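Long-range contacts in putative branched-chain amino acid aminotransferase IlvE (Streptococcus mutans, PDB 4DQN), which probably catalyses the pyridoxal-phosphate-dependent transfer of the amino group between branched-chain amino acids and 2-oxoglutarate: residues A[166-171]-A[207-212]; A[24-29]-A[38-43]. One frame throughout, in Å; residues are numbered along the deposited sequence.

Contact 1: residues A[166-171]-A[207-212]; sequences APTNFL and QFSDVI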
loop_
_atom_site.group_PDB
_atom_site.type_symbol
_atom_site.label_atom_id
_atom_site.label_comp_id
_atom_site.label_asym_id
_atom_site.label_seq_id
_atom_site.Cartn_x
_atom_site.Cartn_y
_atom_site.Cartn_z
ATOM N N ALA A 166 -5.480 31.001 -5.943
ATOM C CA ALA A 166 -4.087 31.382 -6.152
ATOM C C ALA A 166 -3.279 30.237 -6.760
ATOM O O ALA A 166 -3.419 29.080 -6.347
ATOM C CB ALA A 166 -3.463 31.835 -4.846
ATOM N N PRO A 167 -2.409 30.560 -7.728
ATOM C CA PRO A 167 -1.642 29.518 -8.419
ATOM C C PRO A 167 -0.499 29.024 -7.554
ATOM O O PRO A 167 0.013 29.793 -6.736
ATOM C CB PRO A 167 -1.072 30.248 -9.650
ATOM C CG PRO A 167 -1.723 31.607 -9.674
ATOM C CD PRO A 167 -2.107 31.902 -8.250
ATOM N N THR A 168 -0.122 27.757 -7.712
ATOM C CA THR A 168 1.107 27.246 -7.105
ATOM C C THR A 168 1.856 26.431 -8.148
ATOM O O THR A 168 1.296 26.080 -9.193
ATOM C CB THR A 168 0.852 26.364 -5.852
ATOM O OG1 THR A 168 0.144 25.175 -6.227
ATOM C CG2 THR A 168 0.067 27.124 -4.787
ATOM N N ASN A 169 3.113 26.120 -7.858
ATOM C CA ASN A 169 3.969 25.448 -8.825
ATOM C C ASN A 169 4.147 23.974 -8.494
ATOM O O ASN A 169 4.153 23.591 -7.318
ATOM C CB ASN A 169 5.339 26.148 -8.899
ATOM C CG ASN A 169 5.223 27.627 -9.244
ATOM O OD1 ASN A 169 4.486 28.009 -10.155
ATOM N ND2 ASN A 169 5.944 28.467 -8.505
ATOM N N PHE A 170 4.308 23.155 -9.532
ATOM C CA PHE A 170 4.406 21.708 -9.362
ATOM C C PHE A 170 5.599 21.171 -10.118
ATOM O O PHE A 170 6.060 21.803 -11.076
ATOM C CB PHE A 170 3.135 21.028 -9.861
ATOM C CG PHE A 170 1.939 21.316 -9.005
ATOM C CD1 PHE A 170 1.605 20.470 -7.951
ATOM C CD2 PHE A 170 1.174 22.449 -9.228
ATOM C CE1 PHE A 170 0.510 20.738 -7.146
ATOM C CE2 PHE A 170 0.075 22.727 -8.433
ATOM C CZ PHE A 170 -0.261 21.867 -7.392
ATOM N N LEU A 171 6.082 20.007 -9.692
ATOM C CA LEU A 171 7.304 19.408 -10.241
ATOM C C LEU A 171 7.028 18.055 -10.909
ATOM O O LEU A 171 6.427 17.168 -10.302
ATOM C CB LEU A 171 8.340 19.217 -9.118
ATOM C CG LEU A 171 9.577 18.366 -9.442
ATOM C CD1 LEU A 171 10.473 19.105 -10.428
ATOM C CD2 LEU A 171 10.356 17.989 -8.179
ATOM N N GLN A 207 10.621 23.512 -2.947
ATOM C CA GLN A 207 9.571 24.523 -2.863
ATOM C C GLN A 207 8.462 24.383 -3.907
ATOM O O GLN A 207 7.855 25.377 -4.328
ATOM C CB GLN A 207 10.168 25.936 -2.856
ATOM C CG GLN A 207 11.115 26.181 -1.687
ATOM C CD GLN A 207 11.605 27.616 -1.637
ATOM O OE1 GLN A 207 11.269 28.429 -2.501
ATOM N NE2 GLN A 207 12.403 27.936 -0.625
ATOM N N PHE A 208 8.184 23.146 -4.307
ATOM C CA PHE A 208 6.995 22.869 -5.101
ATOM C C PHE A 208 5.893 22.302 -4.205
ATOM O O PHE A 208 6.177 21.684 -3.172
ATOM C CB PHE A 208 7.320 21.904 -6.249
ATOM C CG PHE A 208 8.263 22.478 -7.270
ATOM C CD1 PHE A 208 7.794 23.330 -8.263
ATOM C CD2 PHE A 208 9.620 22.177 -7.232
ATOM C CE1 PHE A 208 8.654 23.869 -9.201
ATOM C CE2 PHE A 208 10.495 22.714 -8.174
ATOM C CZ PHE A 208 10.011 23.562 -9.155
ATOM N N SER A 209 4.643 22.517 -4.598
ATOM C CA SER A 209 3.496 22.026 -3.837
ATOM C C SER A 209 3.444 20.508 -3.800
ATOM O O SER A 209 3.212 19.904 -2.753
ATOM C CB SER A 209 2.200 22.550 -4.453
ATOM O OG SER A 209 2.132 23.952 -4.347
ATOM N N ASP A 210 3.656 19.897 -4.959
ATOM C CA ASP A 210 3.581 18.449 -5.084
ATOM C C ASP A 210 4.228 18.027 -6.398
ATOM O O ASP A 210 4.717 18.866 -7.166
ATOM C CB ASP A 210 2.121 17.984 -5.042
ATOM C CG ASP A 210 1.963 16.588 -4.462
ATOM O OD1 ASP A 210 2.932 15.792 -4.516
ATOM O OD2 ASP A 210 0.862 16.281 -3.958
ATOM N N VAL A 211 4.234 16.723 -6.640
ATOM C CA VAL A 211 4.756 16.165 -7.875
ATOM C C VAL A 211 3.602 15.906 -8.853
ATOM O O VAL A 211 2.501 15.518 -8.437
ATOM C CB VAL A 211 5.582 14.865 -7.580
ATOM C CG1 VAL A 211 5.474 13.851 -8.701
ATOM C CG2 VAL A 211 7.043 15.207 -7.323
ATOM N N ILE A 212 3.827 16.183 -10.139
ATOM C CA ILE A 212 2.937 15.689 -11.191
ATOM C C ILE A 212 3.573 14.417 -11.752
ATOM O O ILE A 212 4.717 14.434 -12.208
ATOM C CB ILE A 212 2.719 16.733 -12.305
ATOM C CG1 ILE A 212 1.894 17.906 -11.772
ATOM C CG2 ILE A 212 2.001 16.135 -13.493
ATOM C CD1 ILE A 212 1.727 19.032 -12.788
HETATM O O HOH W 1 7.562 27.293 -6.541
#
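Phe208 lays its ring against Leu171, whose CB stands over one face, 4.0 Å from the ring centroid and nearer the rim; the ring's CD1 side runs along the backbone of Asn169 and Phe170. Just before it, Gln207, whose positive phi completes the Schellman motif ending helix 190-205, is linked by a water that accepts a hydrogen bond from Asn169 ND2 and donates one to Gln207 O, while Asn169 OD1 accepts from Gly298 N on strand 292-301. Ser209 N gives an almost straight bond to Asn169 O (3.0 Å), and Ser209 CB sits over a face of the Phe170 ring. With strand 168-172 before the helix and strand 211-214 after it, this return is the second half of a beta-alpha-beta crossover, and the two strands pair in parallel. Asp210 O accepts from Leu171 N (3.1 Å) in the carbonyl plane; the carboxylate of Asp210 reaches forward, Asp210 OD1 accepting from Val211 N at 2.7 Å. Val211 CA approaches Leu171 O, and the same oxygen receives Ile212 N at 2.8 Å from 42° above its carbonyl plane. Ile212 CD1 reaches Phe170 CB at 3.8 Å.

Contact 2: residues A[24-29]-A[38-43]; sequences RYISYY and KLTEDA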
loop_
_atom_site.group_PDB
_atom_site.type_symbol
_atom_site.label_atom_id
_atom_site.label_comp_id
_atom_site.label_asym_id
_atom_site.label_seq_id
_atom_site.Cartn_x
_atom_site.Cartn_y
_atom_site.Cartn_z
ATOM N N ARG A 24 -18.315 9.102 15.483
ATOM C CA ARG A 24 -18.049 8.530 14.156
ATOM C C ARG A 24 -18.985 7.379 13.975
ATOM O O ARG A 24 -19.441 6.787 14.958
ATOM C CB ARG A 24 -16.671 7.878 14.026
ATOM C CG ARG A 24 -15.501 8.626 14.475
ATOM C CD ARG A 24 -14.967 8.036 15.750
ATOM N NE ARG A 24 -15.473 8.835 16.827
ATOM C CZ ARG A 24 -15.086 10.075 17.057
ATOM N NH1 ARG A 24 -14.146 10.665 16.308
ATOM N NH2 ARG A 24 -15.632 10.713 18.068
ATOM N N TYR A 25 -19.231 7.026 12.718
ATOM C CA TYR A 25 -19.947 5.803 12.373
ATOM C C TYR A 25 -18.963 4.640 12.264
ATOM O O TYR A 25 -17.839 4.805 11.782
ATOM C CB TYR A 25 -20.648 6.016 11.035
ATOM C CG TYR A 25 -21.306 4.806 10.407
ATOM C CD1 TYR A 25 -20.562 3.868 9.683
ATOM C CD2 TYR A 25 -22.674 4.633 10.484
ATOM C CE1 TYR A 25 -21.174 2.781 9.080
ATOM C CE2 TYR A 25 -23.297 3.549 9.884
ATOM C CZ TYR A 25 -22.546 2.632 9.187
ATOM O OH TYR A 25 -23.181 1.570 8.581
ATOM N N ILE A 26 -19.388 3.460 12.699
ATOM C CA ILE A 26 -18.576 2.258 12.535
ATOM C C ILE A 26 -19.477 1.046 12.307
ATOM O O ILE A 26 -20.536 0.916 12.922
ATOM C CB ILE A 26 -17.617 2.022 13.744
ATOM C CG1 ILE A 26 -16.577 0.950 13.414
ATOM C CG2 ILE A 26 -18.400 1.636 15.009
ATOM C CD1 ILE A 26 -15.396 0.903 14.415
ATOM N N SER A 27 -19.057 0.173 11.398
ATOM C CA SER A 27 -19.816 -1.019 11.053
ATOM C C SER A 27 -18.802 -2.126 10.845
ATOM O O SER A 27 -17.723 -1.885 10.288
ATOM C CB SER A 27 -20.628 -0.790 9.770
ATOM O OG SER A 27 -21.391 -1.943 9.416
ATOM N N TYR A 28 -19.141 -3.326 11.307
ATOM C CA TYR A 28 -18.238 -4.467 11.220
ATOM C C TYR A 28 -18.779 -5.493 10.238
ATOM O O TYR A 28 -19.985 -5.750 10.200
ATOM C CB TYR A 28 -18.052 -5.124 12.603
ATOM C CG TYR A 28 -17.357 -4.247 13.631
ATOM C CD1 TYR A 28 -18.060 -3.276 14.338
ATOM C CD2 TYR A 28 -16.004 -4.405 13.906
ATOM C CE1 TYR A 28 -17.429 -2.479 15.288
ATOM C CE2 TYR A 28 -15.363 -3.611 14.866
ATOM C CZ TYR A 28 -16.088 -2.654 15.541
ATOM O OH TYR A 28 -15.469 -1.858 16.482
ATOM N N TYR A 29 -17.888 -6.072 9.435
ATOM C CA TYR A 29 -18.260 -7.157 8.536
ATOM C C TYR A 29 -17.703 -8.453 9.112
ATOM O O TYR A 29 -16.502 -8.575 9.352
ATOM C CB TYR A 29 -17.686 -6.887 7.146
ATOM C CG TYR A 29 -18.037 -7.874 6.053
ATOM C CD1 TYR A 29 -17.316 -9.053 5.892
ATOM C CD2 TYR A 29 -19.045 -7.593 5.142
ATOM C CE1 TYR A 29 -17.620 -9.943 4.869
ATOM C CE2 TYR A 29 -19.357 -8.476 4.107
ATOM C CZ TYR A 29 -18.634 -9.650 3.982
ATOM O OH TYR A 29 -18.927 -10.534 2.962
ATOM N N LYS A 38 -23.241 1.673 13.780
ATOM C CA LYS A 38 -23.614 2.453 14.956
ATOM C C LYS A 38 -22.724 3.680 15.046
ATOM O O LYS A 38 -21.675 3.742 14.396
ATOM C CB LYS A 38 -23.430 1.616 16.218
ATOM C CG LYS A 38 -21.962 1.323 16.533
ATOM C CD LYS A 38 -21.803 0.366 17.713
ATOM C CE LYS A 38 -20.343 0.188 18.106
ATOM N NZ LYS A 38 -20.192 -0.990 19.007
ATOM N N LEU A 39 -23.127 4.649 15.862
ATOM C CA LEU A 39 -22.261 5.778 16.165
ATOM C C LEU A 39 -21.461 5.418 17.390
ATOM O O LEU A 39 -21.974 4.769 18.299
ATOM C CB LEU A 39 -23.079 7.043 16.438
ATOM C CG LEU A 39 -23.947 7.507 15.275
ATOM C CD1 LEU A 39 -24.613 8.823 15.592
ATOM C CD2 LEU A 39 -23.108 7.636 14.017
ATOM N N THR A 40 -20.195 5.818 17.411
ATOM C CA THR A 40 -19.362 5.582 18.578
ATOM C C THR A 40 -18.577 6.834 18.914
ATOM O O THR A 40 -18.290 7.662 18.039
ATOM C CB THR A 40 -18.380 4.416 18.361
ATOM O OG1 THR A 40 -17.656 4.181 19.573
ATOM C CG2 THR A 40 -17.389 4.747 17.227
ATOM N N GLU A 41 -18.230 6.964 20.188
ATOM C CA GLU A 41 -17.468 8.103 20.660
ATOM C C GLU A 41 -15.991 7.764 20.674
ATOM O O GLU A 41 -15.156 8.612 20.981
ATOM C CB GLU A 41 -17.926 8.494 22.074
ATOM C CG GLU A 41 -19.403 8.874 22.141
ATOM C CD GLU A 41 -19.803 9.369 23.512
ATOM O OE1 GLU A 41 -20.755 8.811 24.093
ATOM O OE2 GLU A 41 -19.151 10.310 24.012
ATOM N N ASP A 42 -15.668 6.517 20.344
ATOM C CA ASP A 42 -14.285 6.047 20.457
ATOM C C ASP A 42 -13.567 6.281 19.142
ATOM O O ASP A 42 -13.900 5.669 18.129
ATOM C CB ASP A 42 -14.248 4.554 20.785
ATOM C CG ASP A 42 -12.892 4.095 21.268
ATOM O OD1 ASP A 42 -11.937 4.909 21.282
ATOM O OD2 ASP A 42 -12.771 2.904 21.628
ATOM N N ALA A 43 -12.573 7.158 19.170
ATOM C CA ALA A 43 -11.814 7.509 17.977
ATOM C C ALA A 43 -10.593 6.608 17.820
ATOM O O ALA A 43 -9.770 6.816 16.929
ATOM C CB ALA A 43 -11.397 8.976 18.041
HETATM O O HOH W 2 -17.037 -0.503 18.045
#
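Arg24 and Thr40 form a hydrogen-bonded antiparallel pair, with Arg24 N bonded to Thr40 O at 2.9 Å and Thr40 N to Arg24 O at 2.7 Å. A second such pair joins Ile26 and Lys38, again by two backbone bonds; between them Tyr25 and Leu39 make the non-hydrogen-bonded pair. These rungs belong to the beta hairpin of strands 24-30 and 33-40, at one margin of the antiparallel sheet. Side-chain polar bonding centres on Arg24. Its chain bends at chi2 (108°) and again at chi3, bringing Arg24 NE to Thr40 O at 3.3 Å from above the carbonyl plane, so this oxygen holds two donors of one residue. Arg24 NH1 makes a salt bridge to Glu49 OE2 of the second subunit, and Ala43 bonds to that subunit through its backbone. At the end of the strand, Thr40 OG1 accepts from Asp42 N in an ST turn, and Ala43 CB lies over one guanidinium face, 3.7 Å from Arg24 NH1. Apolar packing is split between the two faces of the hairpin. Ile26 CG2 rests 3.9 Å from Lys38 CG and also touches Thr40 CG2, the extended lysine running alongside the isoleucine; on the other face Leu39 CD2 lies 4.2 Å from Tyr25 CB. The bond from Arg24 NE and the cover of Ala43 thus probably help hold the guanidinium in position for a charge pair across the dimer interface.

Overall arrangement
Both halves of contact 2 precede contact 1 in the sequence, and the chain's centre lies between them, their centres 37 Å apart and their nearest atoms about 25 Å. They share no strand: residues 24-29 and 38-43 belong to an outer hairpin of the antiparallel sheet, whereas 166-171 and 207-212 bring together parallel neighbours in the mixed sheet, joined through helix 190-205. The connection ahead of that helix includes Lys188, the predicted cofactor attachment site, whose side chain lies about 11 Å from that of Asp210; no cofactor is attached to it here. Contact 2 thus takes part in the subunit interface, while contact 1, touched by no other chain of the assembly, lies in the sheet whose crossover carries the predicted lysine.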